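Long-range contacts in ornithine decarboxylase (Entamoeba histolytica, PDB 4AIB), which probably catalyses the pyridoxal phosphate-dependent decarboxylation of L-ornithine to putrescine, a step of polyamine synthesis, and is active only as a homodimer: residues G74-L80 against D95-Q100; L80-K84 against E110-I116; L179-H185 against P217-G223. All blocks are in the same frame, centred on the assembly; numbering follows the deposited sequence.

Interaction 1: G74-L80 against D95-Q100; sequences GFDCASL and DITYSQ
Phe75, Asp76 and Cys77 run in parallel register with Ile96, Thr97 and Tyr98, the two short strand axes 4.8 Å apart and inclined by 19°. The backbone bonds alternate in direction: Phe75 N gives to Asp95 O, Thr97 N to Phe75 O at 2.8 Å, and Cys77 N to Thr97 O, with a weak bond from Ser99 N to Cys77 O where the strands end. On the face carrying Phe75 and Cys77, Ile96 divides its branches between the two: CG1 lies alongside Phe75 CB, and CG2, anti to the Ile96 backbone N, reaches Cys77 SG at 3.7 Å. Farther back, Asp95 CB stands at the edge of the Phe75 ring, while the carboxylate of Asp95 turns to a salt bridge with Arg51. The strands belong to a beta-alpha-beta crossover through helix 80-88, part of the TIM barrel that binds pyridoxal phosphate in this family. On the face of Asp76 and Thr97, just past the strand end, Ser99 OG stands obliquely above the plane of the Asp76 carboxylate, 2.9 Å from both Asp76 OD1 and Asp76 OD2; its single proton cannot serve both at once, and either bond would be weak. Tyr98 presents one edge of its ring to the carbonyls of 74-80: CD1 faces Cys77 O, and CE1 comes within 3.2 Å of Ala78 O, both oxygens near the ring plane. That same Ala78 O accepts Gln100 NE2 at 3.2 Å along a nearly straight N-H (164°). The bend of the glutamine chain at chi2 (55°) brings NE2 above the carbonyl plane, with the oxygen in the plane of the amide. Ala78 also lies close to Lys57, the predicted cofactor lysine, and with Gln100 packs on Cys334 of the second subunit, the predicted proton donor.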
loop_
_atom_site.group_PDB
_atom_site.type_symbol
_atom_site.label_atom_id
_atom_site.label_comp_id
_atom_site.label_asym_id
_atom_site.label_seq_id
_atom_site.Cartn_x
_atom_site.Cartn_y
_atom_site.Cartn_z
ATOM N N GLY A 74 -15.797 -17.896 -12.877
ATOM C CA GLY A 74 -16.092 -18.077 -11.459
ATOM C C GLY A 74 -15.486 -16.947 -10.648
ATOM O O GLY A 74 -14.968 -15.979 -11.213
ATOM N N PHE A 75 -15.540 -17.064 -9.326
ATOM C CA PHE A 75 -15.051 -15.993 -8.460
ATOM C C PHE A 75 -14.192 -16.483 -7.305
ATOM O O PHE A 75 -14.589 -17.369 -6.548
ATOM C CB PHE A 75 -16.213 -15.139 -7.951
ATOM C CG PHE A 75 -16.934 -14.402 -9.039
ATOM C CD1 PHE A 75 -16.438 -13.199 -9.527
ATOM C CD2 PHE A 75 -18.104 -14.918 -9.590
ATOM C CE1 PHE A 75 -17.097 -12.520 -10.538
ATOM C CE2 PHE A 75 -18.769 -14.240 -10.599
ATOM C CZ PHE A 75 -18.264 -13.041 -11.072
ATOM N N ASP A 76 -13.011 -15.883 -7.188
ATOM C CA ASP A 76 -12.055 -16.207 -6.141
ATOM C C ASP A 76 -11.997 -15.067 -5.127
ATOM O O ASP A 76 -11.440 -14.001 -5.403
ATOM C CB ASP A 76 -10.677 -16.452 -6.756
ATOM C CG ASP A 76 -9.721 -17.106 -5.791
ATOM O OD1 ASP A 76 -10.018 -18.230 -5.340
ATOM O OD2 ASP A 76 -8.678 -16.495 -5.478
ATOM N N CYS A 77 -12.579 -15.295 -3.955
ATOM C CA CYS A 77 -12.703 -14.245 -2.949
ATOM C C CYS A 77 -11.859 -14.526 -1.711
ATOM O O CYS A 77 -11.930 -15.611 -1.129
ATOM C CB CYS A 77 -14.171 -14.040 -2.575
ATOM S SG CYS A 77 -15.228 -13.634 -3.984
ATOM N N ALA A 78 -11.063 -13.532 -1.323
ATOM C CA ALA A 78 -10.148 -13.649 -0.189
ATOM C C ALA A 78 -10.789 -13.199 1.122
ATOM O O ALA A 78 -10.510 -13.765 2.180
ATOM C CB ALA A 78 -8.873 -12.863 -0.455
ATOM N N SER A 79 -11.640 -12.178 1.045
ATOM C CA SER A 79 -12.312 -11.632 2.222
ATOM C C SER A 79 -13.831 -11.699 2.082
ATOM O O SER A 79 -14.348 -12.067 1.024
ATOM C CB SER A 79 -11.869 -10.185 2.462
ATOM O OG SER A 79 -12.272 -9.342 1.395
ATOM N N LEU A 80 -14.536 -11.344 3.155
ATOM C CA LEU A 80 -15.998 -11.276 3.153
ATOM C C LEU A 80 -16.509 -10.141 2.264
ATOM O O LEU A 80 -17.559 -10.268 1.630
ATOM C CB LEU A 80 -16.528 -11.117 4.585
ATOM C CG LEU A 80 -18.033 -10.966 4.839
ATOM C CD1 LEU A 80 -18.810 -12.208 4.422
ATOM C CD2 LEU A 80 -18.287 -10.643 6.303
ATOM N N ASP A 95 -20.699 -20.299 -7.595
ATOM C CA ASP A 95 -19.584 -19.916 -8.461
ATOM C C ASP A 95 -18.416 -19.325 -7.669
ATOM O O ASP A 95 -17.307 -19.192 -8.191
ATOM C CB ASP A 95 -20.052 -18.919 -9.527
ATOM C CG ASP A 95 -21.108 -19.500 -10.454
ATOM O OD1 ASP A 95 -20.970 -20.671 -10.870
ATOM O OD2 ASP A 95 -22.075 -18.776 -10.774
ATOM N N ILE A 96 -18.677 -18.978 -6.409
ATOM C CA ILE A 96 -17.681 -18.357 -5.536
ATOM C C ILE A 96 -16.884 -19.409 -4.761
ATOM O O ILE A 96 -17.439 -20.402 -4.289
ATOM C CB ILE A 96 -18.345 -17.371 -4.544
ATOM C CG1 ILE A 96 -19.173 -16.324 -5.298
ATOM C CG2 ILE A 96 -17.302 -16.696 -3.660
ATOM C CD1 ILE A 96 -20.117 -15.523 -4.422
ATOM N N THR A 97 -15.577 -19.187 -4.648
ATOM C CA THR A 97 -14.727 -19.998 -3.776
ATOM C C THR A 97 -13.986 -19.115 -2.761
ATOM O O THR A 97 -13.177 -18.263 -3.130
ATOM C CB THR A 97 -13.761 -20.920 -4.567
ATOM O OG1 THR A 97 -12.807 -21.504 -3.670
ATOM C CG2 THR A 97 -13.021 -20.161 -5.669
ATOM N N TYR A 98 -14.287 -19.319 -1.482
ATOM C CA TYR A 98 -13.688 -18.529 -0.409
ATOM C C TYR A 98 -12.236 -18.949 -0.177
ATOM O O TYR A 98 -11.937 -19.744 0.719
ATOM C CB TYR A 98 -14.528 -18.646 0.871
ATOM C CG TYR A 98 -14.192 -17.652 1.968
ATOM C CD1 TYR A 98 -13.376 -16.544 1.721
ATOM C CD2 TYR A 98 -14.723 -17.802 3.247
ATOM C CE1 TYR A 98 -13.080 -15.636 2.724
ATOM C CE2 TYR A 98 -14.436 -16.895 4.255
ATOM C CZ TYR A 98 -13.613 -15.816 3.989
ATOM O OH TYR A 98 -13.324 -14.912 4.984
ATOM N N SER A 99 -11.345 -18.405 -1.003
ATOM C CA SER A 99 -9.923 -18.742 -0.964
ATOM C C SER A 99 -9.174 -17.949 0.105
ATOM O O SER A 99 -8.486 -16.969 -0.190
ATOM C CB SER A 99 -9.279 -18.537 -2.338
ATOM O OG SER A 99 -9.331 -17.177 -2.734
ATOM N N GLN A 100 -9.326 -18.383 1.350
ATOM C CA GLN A 100 -8.597 -17.801 2.465
ATOM C C GLN A 100 -8.163 -18.915 3.405
ATOM O O GLN A 100 -8.998 -19.608 3.992
ATOM C CB GLN A 100 -9.452 -16.756 3.190
ATOM C CG GLN A 100 -8.764 -16.062 4.361
ATOM C CD GLN A 100 -7.443 -15.414 3.984
ATOM O OE1 GLN A 100 -6.401 -15.729 4.560
ATOM N NE2 GLN A 100 -7.479 -14.506 3.013
#

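Interaction 2: L80-K84 against E110-I116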
loop_
_atom_site.group_PDB
_atom_site.type_symbol
_atom_site.label_atom_id
_atom_site.label_comp_id
_atom_site.label_asym_id
_atom_site.label_seq_id
_atom_site.Cartn_x
_atom_site.Cartn_y
_atom_site.Cartn_z
ATOM N N LEU A 80 -14.536 -11.344 3.155
ATOM C CA LEU A 80 -15.998 -11.276 3.153
ATOM C C LEU A 80 -16.509 -10.141 2.264
ATOM O O LEU A 80 -17.559 -10.268 1.630
ATOM C CB LEU A 80 -16.528 -11.117 4.585
ATOM C CG LEU A 80 -18.033 -10.966 4.839
ATOM C CD1 LEU A 80 -18.810 -12.208 4.422
ATOM C CD2 LEU A 80 -18.287 -10.643 6.303
ATOM N N ASN A 81 -15.763 -9.039 2.224
ATOM C CA ASN A 81 -16.098 -7.900 1.369
ATOM C C ASN A 81 -16.086 -8.261 -0.114
ATOM O O ASN A 81 -16.943 -7.807 -0.875
ATOM C CB ASN A 81 -15.160 -6.719 1.640
ATOM C CG ASN A 81 -15.517 -5.954 2.906
ATOM O OD1 ASN A 81 -14.862 -4.969 3.247
ATOM N ND2 ASN A 81 -16.558 -6.398 3.605
ATOM N N GLU A 82 -15.115 -9.084 -0.509
ATOM C CA GLU A 82 -15.029 -9.607 -1.872
ATOM C C GLU A 82 -16.163 -10.589 -2.164
ATOM O O GLU A 82 -16.677 -10.634 -3.282
ATOM C CB GLU A 82 -13.674 -10.279 -2.111
ATOM C CG GLU A 82 -12.497 -9.316 -2.168
ATOM C CD GLU A 82 -11.162 -10.014 -2.368
ATOM O OE1 GLU A 82 -11.130 -11.107 -2.977
ATOM O OE2 GLU A 82 -10.137 -9.461 -1.918
ATOM N N ILE A 83 -16.537 -11.371 -1.151
ATOM C CA ILE A 83 -17.681 -12.284 -1.231
ATOM C C ILE A 83 -18.974 -11.498 -1.456
ATOM O O ILE A 83 -19.760 -11.820 -2.352
ATOM C CB ILE A 83 -17.795 -13.164 0.040
ATOM C CG1 ILE A 83 -16.736 -14.270 0.030
ATOM C CG2 ILE A 83 -19.189 -13.768 0.172
ATOM C CD1 ILE A 83 -16.590 -15.003 1.347
ATOM N N LYS A 84 -19.173 -10.457 -0.649
ATOM C CA LYS A 84 -20.382 -9.635 -0.713
ATOM C C LYS A 84 -20.494 -8.855 -2.018
ATOM O O LYS A 84 -21.593 -8.691 -2.544
ATOM C CB LYS A 84 -20.461 -8.679 0.482
ATOM C CG LYS A 84 -20.766 -9.362 1.808
ATOM C CD LYS A 84 -21.183 -8.366 2.880
ATOM C CE LYS A 84 -22.645 -7.967 2.741
ATOM N NZ LYS A 84 -23.058 -6.985 3.782
ATOM N N GLU A 110 -20.585 -15.597 8.638
ATOM C CA GLU A 110 -21.370 -14.780 7.709
ATOM C C GLU A 110 -21.405 -15.362 6.294
ATOM O O GLU A 110 -22.439 -15.306 5.623
ATOM C CB GLU A 110 -20.848 -13.336 7.692
ATOM C CG GLU A 110 -21.673 -12.350 6.867
ATOM C CD GLU A 110 -23.083 -12.136 7.394
ATOM O OE1 GLU A 110 -23.336 -12.383 8.595
ATOM O OE2 GLU A 110 -23.948 -11.709 6.601
ATOM N N ALA A 111 -20.280 -15.925 5.856
ATOM C CA ALA A 111 -20.178 -16.564 4.543
ATOM C C ALA A 111 -21.116 -17.765 4.423
ATOM O O ALA A 111 -21.727 -17.981 3.374
ATOM C CB ALA A 111 -18.741 -16.976 4.258
ATOM N N SER A 112 -21.227 -18.533 5.506
ATOM C CA SER A 112 -22.135 -19.678 5.566
ATOM C C SER A 112 -23.595 -19.238 5.454
ATOM O O SER A 112 -24.402 -19.912 4.811
ATOM C CB SER A 112 -21.916 -20.468 6.857
ATOM O OG SER A 112 -22.712 -21.641 6.884
ATOM N N HIS A 113 -23.919 -18.105 6.078
ATOM C CA HIS A 113 -25.266 -17.535 6.028
ATOM C C HIS A 113 -25.573 -16.919 4.692
ATOM O O HIS A 113 -26.731 -16.881 4.268
ATOM C CB HIS A 113 -25.461 -16.501 7.135
ATOM C CG HIS A 113 -25.351 -17.069 8.533
ATOM N ND1 HIS A 113 -25.899 -18.249 8.883
ATOM C CD2 HIS A 113 -24.747 -16.560 9.681
ATOM C CE1 HIS A 113 -25.646 -18.491 10.182
ATOM N NE2 HIS A 113 -24.944 -17.456 10.670
ATOM N N LEU A 114 -24.536 -16.426 4.019
ATOM C CA LEU A 114 -24.681 -15.843 2.687
ATOM C C LEU A 114 -24.814 -16.902 1.595
ATOM O O LEU A 114 -25.290 -16.609 0.497
ATOM C CB LEU A 114 -23.524 -14.883 2.387
ATOM C CG LEU A 114 -23.777 -13.373 2.518
ATOM C CD1 LEU A 114 -24.671 -13.010 3.699
ATOM C CD2 LEU A 114 -22.454 -12.627 2.601
ATOM N N GLY A 115 -24.396 -18.127 1.904
ATOM C CA GLY A 115 -24.564 -19.258 0.994
ATOM C C GLY A 115 -23.278 -19.806 0.404
ATOM O O GLY A 115 -23.316 -20.624 -0.517
ATOM N N ILE A 116 -22.140 -19.358 0.935
ATOM C CA ILE A 116 -20.827 -19.819 0.478
ATOM C C ILE A 116 -20.593 -21.258 0.935
ATOM O O ILE A 116 -20.825 -21.596 2.098
ATOM C CB ILE A 116 -19.686 -18.888 0.966
ATOM C CG1 ILE A 116 -19.938 -17.433 0.533
ATOM C CG2 ILE A 116 -18.322 -19.381 0.491
ATOM C CD1 ILE A 116 -20.109 -17.216 -0.961
#
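Leu80 and Ile83 of helix 80-88 meet Glu110, Ala111 and Leu114 of helix 105-114, the next helix around the outer layer of the barrel. The short helical segments run nearly parallel, 13° between their directions, with axes 10.9 Å apart, and aliphatic side chains fill the interface. Leu80 holds CG opposite its backbone N (chi1 178°), which carries both methyls to the stem of Glu110; the two side chains cross at about a right angle, and CD1 and CD2 of Leu80 each lie 3.8 Å from Glu110 CG. Leu114 CD2 forms a central point of contact, touching Lys84 CG at 3.8 Å, Leu80 CD1 and Ile83 CG2. Deeper, where the helices rest on the strands of this alpha/beta barrel, Ile83 sends CD1 to Ala111 CB (4.1 Å) and CG2 to Ile116 CD1 (3.7 Å). Ile116 is carried there by a Schellman motif: Gly115 turns out of the helix with a positive phi of 112°, and Ile116 N bonds back to Ala111 O. The inner side of this apolar patch is continued by Tyr98, which touches both Ile83 and Ile116. On the solvent side, where Lys84 is exposed, Lys84 NZ and Glu110 OE2 remain 5.6 Å apart, an attraction that is probably mild.

Interaction 3: L179-H185 against P217-G223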
loop_
_atom_site.group_PDB
_atom_site.type_symbol
_atom_site.label_atom_id
_atom_site.label_comp_id
_atom_site.label_asym_id
_atom_site.label_seq_id
_atom_site.Cartn_x
_atom_site.Cartn_y
_atom_site.Cartn_z
ATOM N N LEU A 179 -14.779 -32.920 1.691
ATOM C CA LEU A 179 -13.595 -32.502 0.949
ATOM C C LEU A 179 -13.932 -32.297 -0.525
ATOM O O LEU A 179 -14.309 -33.242 -1.226
ATOM C CB LEU A 179 -12.461 -33.525 1.102
ATOM C CG LEU A 179 -11.097 -33.163 0.498
ATOM C CD1 LEU A 179 -10.286 -32.286 1.442
ATOM C CD2 LEU A 179 -10.317 -34.418 0.144
ATOM N N ASP A 180 -13.798 -31.056 -0.984
ATOM C CA ASP A 180 -14.034 -30.717 -2.383
ATOM C C ASP A 180 -12.874 -31.162 -3.271
ATOM O O ASP A 180 -13.090 -31.614 -4.397
ATOM C CB ASP A 180 -14.295 -29.216 -2.543
ATOM C CG ASP A 180 -15.659 -28.796 -2.014
ATOM O OD1 ASP A 180 -16.570 -29.650 -1.932
ATOM O OD2 ASP A 180 -15.826 -27.603 -1.687
ATOM N N GLY A 181 -11.651 -31.037 -2.760
ATOM C CA GLY A 181 -10.468 -31.486 -3.488
ATOM C C GLY A 181 -9.160 -30.847 -3.063
ATOM O O GLY A 181 -8.946 -30.567 -1.881
ATOM N N VAL A 182 -8.287 -30.620 -4.043
ATOM C CA VAL A 182 -6.928 -30.129 -3.800
ATOM C C VAL A 182 -6.704 -28.766 -4.462
ATOM O O VAL A 182 -7.244 -28.489 -5.535
ATOM C CB VAL A 182 -5.865 -31.140 -4.300
ATOM C CG1 VAL A 182 -4.483 -30.775 -3.784
ATOM C CG2 VAL A 182 -6.216 -32.557 -3.869
ATOM N N HIS A 183 -5.904 -27.924 -3.809
ATOM C CA HIS A 183 -5.577 -26.585 -4.297
ATOM C C HIS A 183 -4.107 -26.304 -4.139
ATOM O O HIS A 183 -3.500 -26.695 -3.143
ATOM C CB HIS A 183 -6.413 -25.542 -3.553
ATOM C CG HIS A 183 -5.870 -24.132 -3.641
ATOM N ND1 HIS A 183 -6.049 -23.352 -4.722
ATOM C CD2 HIS A 183 -5.147 -23.373 -2.723
ATOM C CE1 HIS A 183 -5.465 -22.157 -4.513
ATOM N NE2 HIS A 183 -4.914 -22.171 -3.289
ATOM N N PHE A 184 -3.517 -25.639 -5.128
ATOM C CA PHE A 184 -2.134 -25.167 -5.021
ATOM C C PHE A 184 -1.944 -23.815 -5.702
ATOM O O PHE A 184 -2.556 -23.542 -6.734
ATOM C CB PHE A 184 -1.132 -26.207 -5.553
ATOM C CG PHE A 184 -1.250 -26.489 -7.029
ATOM C CD1 PHE A 184 -0.513 -25.756 -7.956
ATOM C CD2 PHE A 184 -2.076 -27.508 -7.493
ATOM C CE1 PHE A 184 -0.616 -26.018 -9.314
ATOM C CE2 PHE A 184 -2.180 -27.778 -8.850
ATOM C CZ PHE A 184 -1.447 -27.033 -9.761
ATOM N N HIS A 185 -1.097 -22.975 -5.111
ATOM C CA HIS A 185 -0.797 -21.660 -5.667
ATOM C C HIS A 185 0.686 -21.459 -5.750
ATOM O O HIS A 185 1.398 -21.578 -4.748
ATOM C CB HIS A 185 -1.439 -20.561 -4.823
ATOM C CG HIS A 185 -1.613 -19.249 -5.555
ATOM N ND1 HIS A 185 -0.595 -18.393 -5.762
ATOM C CD2 HIS A 185 -2.743 -18.663 -6.123
ATOM C CE1 HIS A 185 -1.046 -17.315 -6.433
ATOM N NE2 HIS A 185 -2.360 -17.481 -6.653
ATOM N N PRO A 217 -13.006 -36.423 -3.798
ATOM C CA PRO A 217 -12.551 -35.093 -4.199
ATOM C C PRO A 217 -12.807 -34.837 -5.682
ATOM O O PRO A 217 -12.255 -35.534 -6.535
ATOM C CB PRO A 217 -11.039 -35.131 -3.913
ATOM C CG PRO A 217 -10.747 -36.482 -3.333
ATOM C CD PRO A 217 -11.884 -37.370 -3.728
ATOM N N TYR A 218 -13.635 -33.839 -5.978
ATOM C CA TYR A 218 -14.063 -33.570 -7.351
ATOM C C TYR A 218 -13.531 -32.249 -7.917
ATOM O O TYR A 218 -13.833 -31.892 -9.057
ATOM C CB TYR A 218 -15.596 -33.612 -7.443
ATOM C CG TYR A 218 -16.295 -32.393 -6.870
ATOM C CD1 TYR A 218 -16.511 -32.267 -5.497
ATOM C CD2 TYR A 218 -16.743 -31.367 -7.704
ATOM C CE1 TYR A 218 -17.148 -31.153 -4.973
ATOM C CE2 TYR A 218 -17.379 -30.250 -7.188
ATOM C CZ TYR A 218 -17.580 -30.149 -5.823
ATOM O OH TYR A 218 -18.213 -29.040 -5.311
ATOM N N LEU A 219 -12.744 -31.525 -7.125
ATOM C CA LEU A 219 -12.287 -30.200 -7.532
ATOM C C LEU A 219 -10.777 -30.025 -7.392
ATOM O O LEU A 219 -10.208 -30.273 -6.330
ATOM C CB LEU A 219 -13.034 -29.115 -6.746
ATOM C CG LEU A 219 -13.015 -27.671 -7.262
ATOM C CD1 LEU A 219 -13.682 -27.550 -8.625
ATOM C CD2 LEU A 219 -13.694 -26.753 -6.258
ATOM N N ILE A 220 -10.141 -29.604 -8.482
ATOM C CA ILE A 220 -8.715 -29.292 -8.482
ATOM C C ILE A 220 -8.514 -27.830 -8.875
ATOM O O ILE A 220 -8.824 -27.428 -10.002
ATOM C CB ILE A 220 -7.911 -30.231 -9.420
ATOM C CG1 ILE A 220 -8.085 -31.709 -9.022
ATOM C CG2 ILE A 220 -6.437 -29.838 -9.472
ATOM C CD1 ILE A 220 -7.599 -32.076 -7.632
ATOM N N ASP A 221 -8.013 -27.041 -7.927
ATOM C CA ASP A 221 -7.718 -25.631 -8.156
ATOM C C ASP A 221 -6.224 -25.460 -8.408
ATOM O O ASP A 221 -5.410 -25.549 -7.484
ATOM C CB ASP A 221 -8.170 -24.781 -6.963
ATOM C CG ASP A 221 -8.316 -23.304 -7.306
ATOM O OD1 ASP A 221 -7.543 -22.787 -8.143
ATOM O OD2 ASP A 221 -9.211 -22.652 -6.726
ATOM N N ILE A 222 -5.873 -25.211 -9.667
ATOM C CA ILE A 222 -4.470 -25.077 -10.066
ATOM C C ILE A 222 -3.869 -23.719 -9.682
ATOM O O ILE A 222 -2.671 -23.483 -9.877
ATOM C CB ILE A 222 -4.256 -25.382 -11.568
ATOM C CG1 ILE A 222 -5.075 -24.429 -12.448
ATOM C CG2 ILE A 222 -4.598 -26.837 -11.865
ATOM C CD1 ILE A 222 -4.653 -24.414 -13.902
ATOM N N GLY A 223 -4.710 -22.843 -9.137
ATOM C CA GLY A 223 -4.278 -21.551 -8.610
ATOM C C GLY A 223 -4.064 -20.485 -9.664
ATOM O O GLY A 223 -4.679 -20.518 -10.732
#
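Asp180 O receives two successive backbone N-H groups, from Tyr218 and Leu219, each nitrogen 2.8 Å from the oxygen, though the bond from Tyr218 is weak. This doubled acceptor sits at the start of two neighbouring parallel strands, 179-184 and 219-221, joined by a beta-alpha-beta crossover through helix 194-212 in the TIM-barrel domain. Gly181 follows the shared acceptor, with a phi of 158°, and its CA bears on the Leu219 carbonyl as a CA-H...O contact. From there the pairing is regular: Val182 N gives to Leu219 O, Asp221 N to Val182 O, and Phe184 N to Asp221 O at 3.0 Å.

Val182 and Ile220 point the same way, with Val182 CB 3.9 Å from Ile220 CD1. Asp180 OD1 lies 3.4 Å from Tyr218 CE1, carboxylate and ring planes 76° apart, but the polar partner of the carboxylate is His118, which bonds to Asp180 OD2. Phe184 places its ring against the chain by holding CG between its own backbone N and carbonyl carbon (chi1 65°); Ile222 CA then sits over one face, 3.9 Å from the Phe184 ring centroid, in a CH-pi contact. Nearby, the His183 ring meets Asp221 CB edge-on through ND1, at 3.4 Å. The carboxylate of Asp221 closes an Asx turn, its OD1 accepting Gly223 N at 3.0 Å on the anti side.

Overall arrangement
All three contacts lie in one TIM-barrel domain. Interactions 1 and 3 are strand pairs of the same parallel sheet, their centres about 13 Å apart; going round one way, strands 50-55 and 253-256 come between them. Interaction 2 belongs to the helical layer outside, its centre about 9 Å from that of interaction 1 and about 20 Å from that of interaction 3. Interactions 1 and 2 share Leu80 and interleave along the chain, whereas interaction 3 follows both. One barrel thus illustrates two recurring kinds of joint, strand beside strand and helix beside helix, with interaction 1 reaching the second subunit, consistent with active sites built from both monomers.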